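Local coordinates for bifunctional protein PutA (Bdellovibrio bacteriovorus, PDB 5UR2) that probably oxidises proline to glutamate in two steps, pairing an FAD-dependent proline dehydrogenase with an NAD-dependent L-glutamate gamma-semialdehyde dehydrogenase in one chain, at residues D183-E187 with G188-K192; K391-D395 with M396-M400; D794-V797 with D798-E802; N926-V929 with N930-I933. One frame throughout, in Å; residues are numbered along the deposited sequence.

Contact 1 of 4, residues D183-E187 with G188-K192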
loop_
_atom_site.group_PDB
_atom_site.type_symbol
_atom_site.label_atom_id
_atom_site.label_comp_id
_atom_site.label_asym_id
_atom_site.label_seq_id
_atom_site.Cartn_x
_atom_site.Cartn_y
_atom_site.Cartn_z
ATOM N N ASP B 183 -40.978 1.733 57.281
ATOM C CA ASP B 183 -40.902 0.417 57.904
ATOM C C ASP B 183 -42.164 -0.408 57.690
ATOM O O ASP B 183 -42.269 -1.505 58.246
ATOM C CB ASP B 183 -40.638 0.546 59.416
ATOM C CG ASP B 183 -39.294 1.201 59.735
ATOM O OD1 ASP B 183 -38.402 1.203 58.870
ATOM O OD2 ASP B 183 -39.128 1.708 60.866
ATOM N N ARG B 184 -43.130 0.101 56.924
ATOM C CA ARG B 184 -44.384 -0.593 56.658
ATOM C C ARG B 184 -44.820 -0.303 55.228
ATOM O O ARG B 184 -44.621 0.805 54.729
ATOM C CB ARG B 184 -45.501 -0.124 57.611
ATOM C CG ARG B 184 -45.153 -0.145 59.087
ATOM C CD ARG B 184 -46.384 0.126 59.945
ATOM N NE ARG B 184 -47.405 -0.899 59.745
ATOM C CZ ARG B 184 -47.431 -2.060 60.392
ATOM N NH1 ARG B 184 -46.489 -2.343 61.283
ATOM N NH2 ARG B 184 -48.392 -2.942 60.141
ATOM N N ASP B 185 -45.472 -1.284 54.593
ATOM C CA ASP B 185 -46.195 -1.050 53.348
ATOM C C ASP B 185 -47.694 -1.235 53.612
ATOM O O ASP B 185 -48.156 -1.115 54.761
ATOM C CB ASP B 185 -45.652 -1.954 52.225
ATOM C CG ASP B 185 -45.950 -3.437 52.433
ATOM O OD1 ASP B 185 -46.517 -3.821 53.480
ATOM O OD2 ASP B 185 -45.598 -4.235 51.528
ATOM N N HIS B 186 -48.454 -1.518 52.554
ATOM C CA HIS B 186 -49.892 -1.678 52.706
ATOM C C HIS B 186 -50.294 -3.028 53.290
ATOM O O HIS B 186 -51.447 -3.184 53.693
ATOM C CB HIS B 186 -50.585 -1.475 51.357
ATOM C CG HIS B 186 -50.259 -2.525 50.340
ATOM N ND1 HIS B 186 -48.967 -2.927 50.069
ATOM C CD2 HIS B 186 -51.056 -3.248 49.519
ATOM C CE1 HIS B 186 -48.984 -3.853 49.127
ATOM N NE2 HIS B 186 -50.239 -4.065 48.775
ATOM N N GLU B 187 -49.389 -3.999 53.365
ATOM C CA GLU B 187 -49.738 -5.321 53.876
ATOM C C GLU B 187 -49.262 -5.561 55.302
ATOM O O GLU B 187 -49.868 -6.368 56.012
ATOM C CB GLU B 187 -49.173 -6.428 52.973
ATOM C CG GLU B 187 -49.929 -6.658 51.665
ATOM C CD GLU B 187 -49.189 -7.597 50.714
ATOM O OE1 GLU B 187 -49.690 -7.825 49.589
ATOM O OE2 GLU B 187 -48.099 -8.095 51.080
ATOM N N GLY B 188 -48.195 -4.893 55.738
ATOM C CA GLY B 188 -47.692 -5.115 57.084
ATOM C C GLY B 188 -46.304 -4.547 57.267
ATOM O O GLY B 188 -45.928 -3.566 56.619
ATOM N N ALA B 189 -45.559 -5.157 58.185
ATOM C CA ALA B 189 -44.209 -4.704 58.485
ATOM C C ALA B 189 -43.243 -5.049 57.355
ATOM O O ALA B 189 -43.401 -6.050 56.652
ATOM C CB ALA B 189 -43.710 -5.326 59.790
ATOM N N LEU B 190 -42.225 -4.202 57.195
ATOM C CA LEU B 190 -41.132 -4.419 56.257
ATOM C C LEU B 190 -39.814 -4.562 57.007
ATOM O O LEU B 190 -39.649 -4.006 58.102
ATOM C CB LEU B 190 -41.002 -3.261 55.261
ATOM C CG LEU B 190 -42.190 -2.972 54.349
ATOM C CD1 LEU B 190 -41.927 -1.730 53.511
ATOM C CD2 LEU B 190 -42.456 -4.174 53.473
ATOM N N PRO B 191 -38.842 -5.262 56.432
ATOM C CA PRO B 191 -37.521 -5.301 57.059
ATOM C C PRO B 191 -36.961 -3.894 57.186
ATOM O O PRO B 191 -37.098 -3.071 56.279
ATOM C CB PRO B 191 -36.699 -6.164 56.097
ATOM C CG PRO B 191 -37.728 -6.987 55.368
ATOM C CD PRO B 191 -38.926 -6.128 55.244
ATOM N N LYS B 192 -36.364 -3.607 58.346
ATOM C CA LYS B 192 -35.663 -2.343 58.530
ATOM C C LYS B 192 -34.254 -2.365 57.948
ATOM O O LYS B 192 -33.650 -1.296 57.792
ATOM C CB LYS B 192 -35.577 -1.994 60.013
ATOM C CG LYS B 192 -36.896 -1.651 60.643
ATOM C CD LYS B 192 -36.698 -1.376 62.120
ATOM C CE LYS B 192 -38.021 -1.322 62.841
ATOM N NZ LYS B 192 -38.443 -2.723 63.102
HETATM O O HOH W 1 -45.466 -6.160 54.647
#
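Asp185 OD1 receives two backbone N-H groups of the turn, from Gly188 N at 3.0 Å, nearly in line with its C-O bond, and from Glu187 N at 2.9 Å, well above the carboxylate plane. The bond to Glu187 N makes an Asx turn. A water also donates to Asp185 OD1 and bridges it to Ala189 O. CG of Asp185 stands between the backbone N and carbonyl carbon (chi1 68°), which swings the carboxylate over the turn. Behind it the chain doubles back as a tight hairpin-like loop with a single bridge between Arg184 and Ala189: Leu190 N donates to Asp183 O at 2.9 Å, and Asp185 N to Gly188 O at 3.1 Å. Beside these two backbone bonds, Leu190 crosses Asp185 at about a right angle, its CD2 lying 3.7 Å from Asp185 OD2 and its CD1 3.7 Å from Arg184 C. The Arg184 guanidinium lays one face over the Gly188-Ala189 peptide, while its NH1 forms a salt bridge with Glu178. The aliphatic part of Lys192 crosses Asp183, with CG 3.7 Å from Asp183 OD1; the Asp183 carboxylate is held instead by Val179 N and Arg134. Asp185 OD2 pairs with Arg349, at the start of barrel strand 349-353, and the turn as a whole links helix 180-183 to barrel strand 194-197.

Contact 2 of 4, residues K391-D395 with M396-M400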
loop_
_atom_site.group_PDB
_atom_site.type_symbol
_atom_site.label_atom_id
_atom_site.label_comp_id
_atom_site.label_asym_id
_atom_site.label_seq_id
_atom_site.Cartn_x
_atom_site.Cartn_y
_atom_site.Cartn_z
ATOM N N LYS B 391 -36.057 14.615 48.226
ATOM C CA LYS B 391 -36.798 15.220 49.325
ATOM C C LYS B 391 -38.261 15.419 48.954
ATOM O O LYS B 391 -39.154 15.180 49.774
ATOM C CB LYS B 391 -36.147 16.549 49.710
ATOM C CG LYS B 391 -36.941 17.395 50.684
ATOM C CD LYS B 391 -36.736 16.968 52.119
ATOM C CE LYS B 391 -37.111 18.102 53.074
ATOM N NZ LYS B 391 -38.408 18.740 52.696
ATOM N N THR B 392 -38.521 15.834 47.708
ATOM C CA THR B 392 -39.894 16.051 47.257
ATOM C C THR B 392 -40.704 14.757 47.296
ATOM O O THR B 392 -41.844 14.748 47.777
ATOM C CB THR B 392 -39.892 16.651 45.847
ATOM O OG1 THR B 392 -39.291 17.951 45.877
ATOM C CG2 THR B 392 -41.312 16.778 45.311
ATOM N N ILE B 393 -40.126 13.653 46.810
ATOM C CA ILE B 393 -40.815 12.361 46.835
ATOM C C ILE B 393 -41.217 11.989 48.253
ATOM O O ILE B 393 -42.313 11.462 48.486
ATOM C CB ILE B 393 -39.932 11.258 46.218
ATOM C CG1 ILE B 393 -39.577 11.560 44.766
ATOM C CG2 ILE B 393 -40.625 9.921 46.326
ATOM C CD1 ILE B 393 -40.755 11.592 43.849
ATOM N N VAL B 394 -40.324 12.224 49.219
ATOM C CA VAL B 394 -40.631 11.917 50.615
ATOM C C VAL B 394 -41.762 12.806 51.117
ATOM O O VAL B 394 -42.677 12.338 51.808
ATOM C CB VAL B 394 -39.365 12.059 51.483
ATOM C CG1 VAL B 394 -39.697 11.850 52.957
ATOM C CG2 VAL B 394 -38.288 11.086 51.027
ATOM N N ASP B 395 -41.702 14.106 50.800
ATOM C CA ASP B 395 -42.777 15.011 51.203
ATOM C C ASP B 395 -44.119 14.563 50.643
ATOM O O ASP B 395 -45.152 14.733 51.298
ATOM C CB ASP B 395 -42.489 16.442 50.745
ATOM C CG ASP B 395 -41.313 17.077 51.471
ATOM O OD1 ASP B 395 -40.976 16.628 52.594
ATOM O OD2 ASP B 395 -40.741 18.045 50.914
ATOM N N MET B 396 -44.130 13.971 49.449
ATOM C CA MET B 396 -45.388 13.530 48.863
ATOM C C MET B 396 -45.906 12.246 49.495
ATOM O O MET B 396 -46.949 11.735 49.065
ATOM C CB MET B 396 -45.218 13.371 47.351
ATOM C CG MET B 396 -45.044 14.720 46.667
ATOM S SD MET B 396 -44.490 14.625 44.965
ATOM C CE MET B 396 -45.922 13.910 44.155
ATOM N N GLY B 397 -45.188 11.710 50.482
ATOM C CA GLY B 397 -45.643 10.581 51.261
ATOM C C GLY B 397 -45.167 9.225 50.796
ATOM O O GLY B 397 -45.597 8.218 51.364
ATOM N N TYR B 398 -44.287 9.162 49.800
ATOM C CA TYR B 398 -43.864 7.883 49.243
ATOM C C TYR B 398 -42.649 7.346 49.990
ATOM O O TYR B 398 -41.856 8.104 50.562
ATOM C CB TYR B 398 -43.538 8.024 47.759
ATOM C CG TYR B 398 -44.729 8.304 46.862
ATOM C CD1 TYR B 398 -45.514 7.270 46.362
ATOM C CD2 TYR B 398 -45.054 9.609 46.493
ATOM C CE1 TYR B 398 -46.600 7.532 45.519
ATOM C CE2 TYR B 398 -46.140 9.881 45.659
ATOM C CZ TYR B 398 -46.909 8.840 45.177
ATOM O OH TYR B 398 -47.983 9.111 44.348
ATOM N N ARG B 399 -42.498 6.024 49.959
ATOM C CA ARG B 399 -41.361 5.359 50.581
ATOM C C ARG B 399 -40.135 5.460 49.672
ATOM O O ARG B 399 -40.168 5.008 48.521
ATOM C CB ARG B 399 -41.703 3.902 50.866
ATOM C CG ARG B 399 -40.598 3.165 51.586
ATOM C CD ARG B 399 -41.098 1.876 52.218
ATOM N NE ARG B 399 -41.464 0.873 51.226
ATOM C CZ ARG B 399 -42.712 0.626 50.839
ATOM N NH1 ARG B 399 -43.721 1.312 51.362
ATOM N NH2 ARG B 399 -42.947 -0.320 49.941
ATOM N N MET B 400 -39.044 6.022 50.200
ATOM C CA MET B 400 -37.820 6.263 49.448
ATOM C C MET B 400 -36.684 5.476 50.083
ATOM O O MET B 400 -36.464 5.559 51.300
ATOM C CB MET B 400 -37.469 7.754 49.418
ATOM C CG MET B 400 -36.067 8.056 48.861
ATOM S SD MET B 400 -35.840 7.675 47.099
ATOM C CE MET B 400 -37.211 8.648 46.447
#
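Ile393 CG2 meets Met400 CE at 3.6 Å and Tyr398 CB at 3.8 Å, joining the last helical turn to the chain that leaves it. Met400 has CG anti to its backbone N (chi1 170°) and then bends at chi2 and chi3, which curls its methyl back onto Ile393; its CB lies 3.8 Å from Val394 CG2. Thr392 and Met396 run side by side, Thr392 CG2 being 3.9 Å from Met396 SD. Backbone bonds position these groups. Met396 N donates to Thr392 O at 2.9 Å, Gly397 N to Val394 O at 2.9 Å, and Tyr398 N more weakly to Ile393 O at 3.3 Å. With the positive phi of Gly397 (95°) this is a Schellman motif ending helix 387-395. Ile393 O also lies at the edge of the Tyr398 ring, in its plane; the ring meets Phe379 edge-to-face. One turn back, Lys391 NZ bridges to the syn lone pair of Asp395 OD2 at 3.0 Å, with Gln24 also binding that oxygen. Gln181 NE2 bonds to both Val394 O and Tyr398 O. The chemistry thus divides: amides and a glutamine satisfy carbonyls at the helix end, while buried apolar groups carry the turn into strand 400-406.

Contact 3 of 4, residues D794-V797 with D798-E802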
loop_
_atom_site.group_PDB
_atom_site.type_symbol
_atom_site.label_atom_id
_atom_site.label_comp_id
_atom_site.label_asym_id
_atom_site.label_seq_id
_atom_site.Cartn_x
_atom_site.Cartn_y
_atom_site.Cartn_z
ATOM N N ASP B 794 4.763 -6.399 45.820
ATOM C CA ASP B 794 4.114 -7.278 46.791
ATOM C C ASP B 794 2.615 -7.407 46.524
ATOM O O ASP B 794 2.055 -8.503 46.622
ATOM C CB ASP B 794 4.377 -6.772 48.213
ATOM C CG ASP B 794 5.825 -6.973 48.643
ATOM O OD1 ASP B 794 6.503 -7.854 48.076
ATOM O OD2 ASP B 794 6.291 -6.244 49.542
ATOM N N ARG B 795 1.944 -6.293 46.232
ATOM C CA ARG B 795 0.503 -6.325 45.973
ATOM C C ARG B 795 0.170 -7.137 44.721
ATOM O O ARG B 795 -0.743 -7.974 44.726
ATOM C CB ARG B 795 -0.023 -4.895 45.841
ATOM C CG ARG B 795 -0.321 -4.199 47.155
ATOM C CD ARG B 795 -0.587 -2.715 46.925
ATOM N NE ARG B 795 0.666 -1.997 46.683
ATOM C CZ ARG B 795 0.776 -0.901 45.939
ATOM N NH1 ARG B 795 -0.295 -0.396 45.337
ATOM N NH2 ARG B 795 1.961 -0.320 45.783
ATOM N N PHE B 796 0.889 -6.886 43.630
ATOM C CA PHE B 796 0.583 -7.562 42.378
ATOM C C PHE B 796 0.849 -9.055 42.479
ATOM O O PHE B 796 0.016 -9.872 42.074
ATOM C CB PHE B 796 1.402 -6.951 41.244
ATOM C CG PHE B 796 1.333 -7.734 39.979
ATOM C CD1 PHE B 796 0.260 -7.590 39.124
ATOM C CD2 PHE B 796 2.341 -8.618 39.642
ATOM C CE1 PHE B 796 0.190 -8.311 37.948
ATOM C CE2 PHE B 796 2.271 -9.336 38.473
ATOM C CZ PHE B 796 1.191 -9.179 37.626
ATOM N N VAL B 797 2.010 -9.430 43.016
ATOM C CA VAL B 797 2.392 -10.836 43.077
ATOM C C VAL B 797 1.461 -11.610 44.004
ATOM O O VAL B 797 1.116 -12.767 43.729
ATOM C CB VAL B 797 3.875 -10.954 43.484
ATOM C CG1 VAL B 797 4.227 -12.361 43.884
ATOM C CG2 VAL B 797 4.746 -10.532 42.324
ATOM N N ASP B 798 1.023 -10.995 45.107
ATOM C CA ASP B 798 0.079 -11.696 45.979
ATOM C C ASP B 798 -1.217 -12.014 45.230
ATOM O O ASP B 798 -1.697 -13.149 45.264
ATOM C CB ASP B 798 -0.208 -10.883 47.246
ATOM C CG ASP B 798 -1.278 -11.536 48.148
ATOM O OD1 ASP B 798 -0.977 -12.567 48.794
ATOM O OD2 ASP B 798 -2.423 -11.022 48.215
ATOM N N ARG B 799 -1.776 -11.037 44.507
ATOM C CA ARG B 799 -3.015 -11.306 43.771
ATOM C C ARG B 799 -2.783 -12.267 42.608
ATOM O O ARG B 799 -3.648 -13.099 42.308
ATOM C CB ARG B 799 -3.624 -10.008 43.266
ATOM C CG ARG B 799 -4.148 -9.097 44.361
ATOM C CD ARG B 799 -5.034 -8.022 43.739
ATOM N NE ARG B 799 -6.338 -8.531 43.311
ATOM C CZ ARG B 799 -7.189 -7.847 42.548
ATOM N NH1 ARG B 799 -6.861 -6.634 42.114
ATOM N NH2 ARG B 799 -8.364 -8.368 42.213
ATOM N N LEU B 800 -1.619 -12.170 41.947
ATOM C CA LEU B 800 -1.283 -13.087 40.860
ATOM C C LEU B 800 -1.248 -14.528 41.352
ATOM O O LEU B 800 -1.811 -15.427 40.718
ATOM C CB LEU B 800 0.072 -12.712 40.250
ATOM C CG LEU B 800 0.498 -13.575 39.051
ATOM C CD1 LEU B 800 -0.316 -13.236 37.797
ATOM C CD2 LEU B 800 2.021 -13.509 38.772
ATOM N N VAL B 801 -0.564 -14.759 42.477
ATOM C CA VAL B 801 -0.448 -16.100 43.042
ATOM C C VAL B 801 -1.817 -16.621 43.472
ATOM O O VAL B 801 -2.183 -17.768 43.189
ATOM C CB VAL B 801 0.553 -16.096 44.214
ATOM C CG1 VAL B 801 0.468 -17.401 45.022
ATOM C CG2 VAL B 801 1.966 -15.883 43.686
ATOM N N GLU B 802 -2.592 -15.790 44.173
ATOM C CA GLU B 802 -3.915 -16.231 44.596
ATOM C C GLU B 802 -4.819 -16.509 43.404
ATOM O O GLU B 802 -5.605 -17.459 43.430
ATOM C CB GLU B 802 -4.550 -15.193 45.519
ATOM C CG GLU B 802 -3.865 -15.108 46.872
ATOM C CD GLU B 802 -3.855 -16.438 47.615
ATOM O OE1 GLU B 802 -4.880 -17.153 47.592
ATOM O OE2 GLU B 802 -2.799 -16.790 48.188
#
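Phe796 and Leu800 both hold CG anti to the backbone N (chi1 170° and -177°), and this brings the ring and the leucine branch together on one flank of the helix. Phe796 CE2 lies 4.2 Å from Leu800 CD2, a loose apolar touch. Val797 and Val801 are also four residues apart, but here Val797 CG1 meets Val801 CG2, the branch anti to the carbonyl carbon, at 4.2 Å; the same CG2 settles 3.2 Å from Val797 O. Leu800 CB likewise sits 3.4 Å from Phe796 O, close against the carbonyl of the preceding turn. Beneath the side chains runs regular alpha-helical bonding. Leu800 N to Phe796 O is 2.8 Å, with the donor almost in line with the carbonyl bond, and Val801 N to Val797 O is 2.9 Å; Asp798 N and Arg799 N reach back in the same manner to Asp794 O and Arg795 O. Arg799 CG, beside its backbone N, lies 3.6 Å from Arg795 O; the chain then bends at chi3 and carries the guanidinium to Glu154 and Asp762. Phe796 packs on strand 783-789 and, with Leu800, on helix 761-773, whereas Val797 and Val801 lean on Leu845 of strand 843-847. The chemistry is that of an amphipathic helix: apolar residues at i and i+4 face the aldehyde dehydrogenase fold, Asp794, Arg795 and Asp798 lie exposed, and Arg799 forms salt bridges with two acids, with Glu147 more weakly paired; Glu154 lies on helix 152-173 of the proline dehydrogenase half.

Contact 4 of 4, residues N926-V929 with N930-I933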
loop_
_atom_site.group_PDB
_atom_site.type_symbol
_atom_site.label_atom_id
_atom_site.label_comp_id
_atom_site.label_asym_id
_atom_site.label_seq_id
_atom_site.Cartn_x
_atom_site.Cartn_y
_atom_site.Cartn_z
ATOM N N ASN B 926 4.607 -6.564 18.316
ATOM C CA ASN B 926 3.234 -6.345 18.761
ATOM C C ASN B 926 3.294 -5.847 20.192
ATOM O O ASN B 926 3.631 -6.609 21.108
ATOM C CB ASN B 926 2.385 -7.608 18.661
ATOM C CG ASN B 926 1.894 -7.862 17.255
ATOM O OD1 ASN B 926 2.591 -8.458 16.425
ATOM N ND2 ASN B 926 0.689 -7.394 16.971
ATOM N N LEU B 927 2.991 -4.566 20.363
ATOM C CA LEU B 927 3.049 -3.883 21.642
ATOM C C LEU B 927 1.629 -3.664 22.144
ATOM O O LEU B 927 0.767 -3.200 21.391
ATOM C CB LEU B 927 3.772 -2.547 21.487
ATOM C CG LEU B 927 4.289 -1.838 22.723
ATOM C CD1 LEU B 927 5.583 -1.080 22.362
ATOM C CD2 LEU B 927 3.241 -0.916 23.266
ATOM N N TYR B 928 1.389 -3.970 23.414
ATOM C CA TYR B 928 0.060 -3.822 23.996
ATOM C C TYR B 928 0.110 -2.918 25.213
ATOM O O TYR B 928 1.029 -3.016 26.034
ATOM C CB TYR B 928 -0.541 -5.187 24.390
ATOM C CG TYR B 928 -0.754 -6.080 23.202
ATOM C CD1 TYR B 928 -1.925 -5.998 22.460
ATOM C CD2 TYR B 928 0.231 -6.983 22.795
ATOM C CE1 TYR B 928 -2.125 -6.789 21.359
ATOM C CE2 TYR B 928 0.034 -7.792 21.702
ATOM C CZ TYR B 928 -1.150 -7.689 20.989
ATOM O OH TYR B 928 -1.365 -8.481 19.899
ATOM N N VAL B 929 -0.897 -2.056 25.344
ATOM C CA VAL B 929 -1.027 -1.158 26.487
ATOM C C VAL B 929 -2.341 -1.466 27.193
ATOM O O VAL B 929 -3.418 -1.402 26.580
ATOM C CB VAL B 929 -0.938 0.318 26.067
ATOM C CG1 VAL B 929 -1.102 1.239 27.266
ATOM C CG2 VAL B 929 0.404 0.578 25.400
ATOM N N ASN B 930 -2.240 -1.849 28.466
ATOM C CA ASN B 930 -3.394 -2.034 29.348
ATOM C C ASN B 930 -4.332 -3.142 28.871
ATOM O O ASN B 930 -5.543 -3.076 29.100
ATOM C CB ASN B 930 -4.148 -0.718 29.553
ATOM C CG ASN B 930 -3.409 0.215 30.516
ATOM O OD1 ASN B 930 -2.682 -0.256 31.396
ATOM N ND2 ASN B 930 -3.610 1.526 30.374
ATOM N N ARG B 931 -3.765 -4.195 28.275
ATOM C CA ARG B 931 -4.495 -5.430 27.994
ATOM C C ARG B 931 -3.490 -6.568 27.856
ATOM O O ARG B 931 -2.282 -6.346 27.853
ATOM C CB ARG B 931 -5.354 -5.291 26.739
ATOM C CG ARG B 931 -4.615 -4.716 25.529
ATOM C CD ARG B 931 -5.221 -5.272 24.245
ATOM N NE ARG B 931 -4.846 -6.668 24.070
ATOM C CZ ARG B 931 -5.353 -7.492 23.158
ATOM N NH1 ARG B 931 -6.290 -7.072 22.316
ATOM N NH2 ARG B 931 -4.930 -8.753 23.103
ATOM N N GLY B 932 -4.001 -7.799 27.737
ATOM C CA GLY B 932 -3.141 -8.956 27.522
ATOM C C GLY B 932 -2.410 -8.929 26.174
ATOM O O GLY B 932 -2.728 -8.159 25.269
ATOM N N ILE B 933 -1.393 -9.786 26.039
ATOM C CA ILE B 933 -0.473 -9.709 24.908
ATOM C C ILE B 933 -0.615 -10.892 23.967
ATOM O O ILE B 933 0.219 -11.065 23.070
ATOM C CB ILE B 933 0.989 -9.567 25.365
ATOM C CG1 ILE B 933 1.439 -10.814 26.127
ATOM C CG2 ILE B 933 1.178 -8.319 26.203
ATOM C CD1 ILE B 933 2.965 -10.878 26.335
HETATM O O HOH W 2 -0.380 -11.070 20.271
#
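Gly932 O, which lies over one face of the Tyr928 ring, is gripped side-on by two nitrogens of Arg931, NE at 2.9 Å and NH2 at 3.1 Å. The oxygen lies almost in the guanidinium plane, so the pair of bonds fixes the rotation of that group. Gly932 O stands 3.5 Å from Tyr928 CG, offset toward the rim of the ring. Arg931 has CG between the backbone N and carbonyl carbon (chi1 49°) and bends at chi3, which folds the chain back so that a guanidinium face meets the tyrosine ring. Tyr928 CE1 sits over the centre of that face, and the two planes are 30° apart; the closest approach is Tyr928 CD1 to Arg931 NE at 3.4 Å. Along the other ring border Ile933 packs, its CB 3.7 Å from Tyr928 CD2. At the far end of the ring, a water joins Tyr928 OH, at 2.8 Å, to Ile933 O, to which it donates at 2.9 Å. The loop after the strand thus packs on the Tyr928 ring and reaches its hydroxyl through the water. Asn930, with positive phi (63°), makes the turn out of the strand, and its ND2 bonds to Ser909 O. Arg931 NH1 forms a salt bridge with Glu623 of the second subunit. The Ile933 side chain lies about 10 Å from that of Cys780, probably an active-site residue. Strand 926-929 lies between strand 901-908 of its own chain and a parallel strand of the second subunit, so the sheet continues across the dimer interface, while Ile933 packs on strands 901-908 and 751-755.

How the contacts relate
From the N terminus the four contacts follow in series; none nests in or crosses another. Contact 1 closes the loop between helix 180-183 and strand 194-197, and contact 2 the turn from helix 387-395 into strand 400-406, both at the proline dehydrogenase barrel. Though some 200 residues apart in sequence they touch, with Leu190 CD1 packing 3.5 Å from Arg399 NE. Contacts 3 and 4 belong to the aldehyde dehydrogenase part, their centres about 20 Å apart without touching: the first lies within helix 790-806, the second closes the turn after strand 926-929. Centres of the two pairs lie about 46 to 53 Å apart.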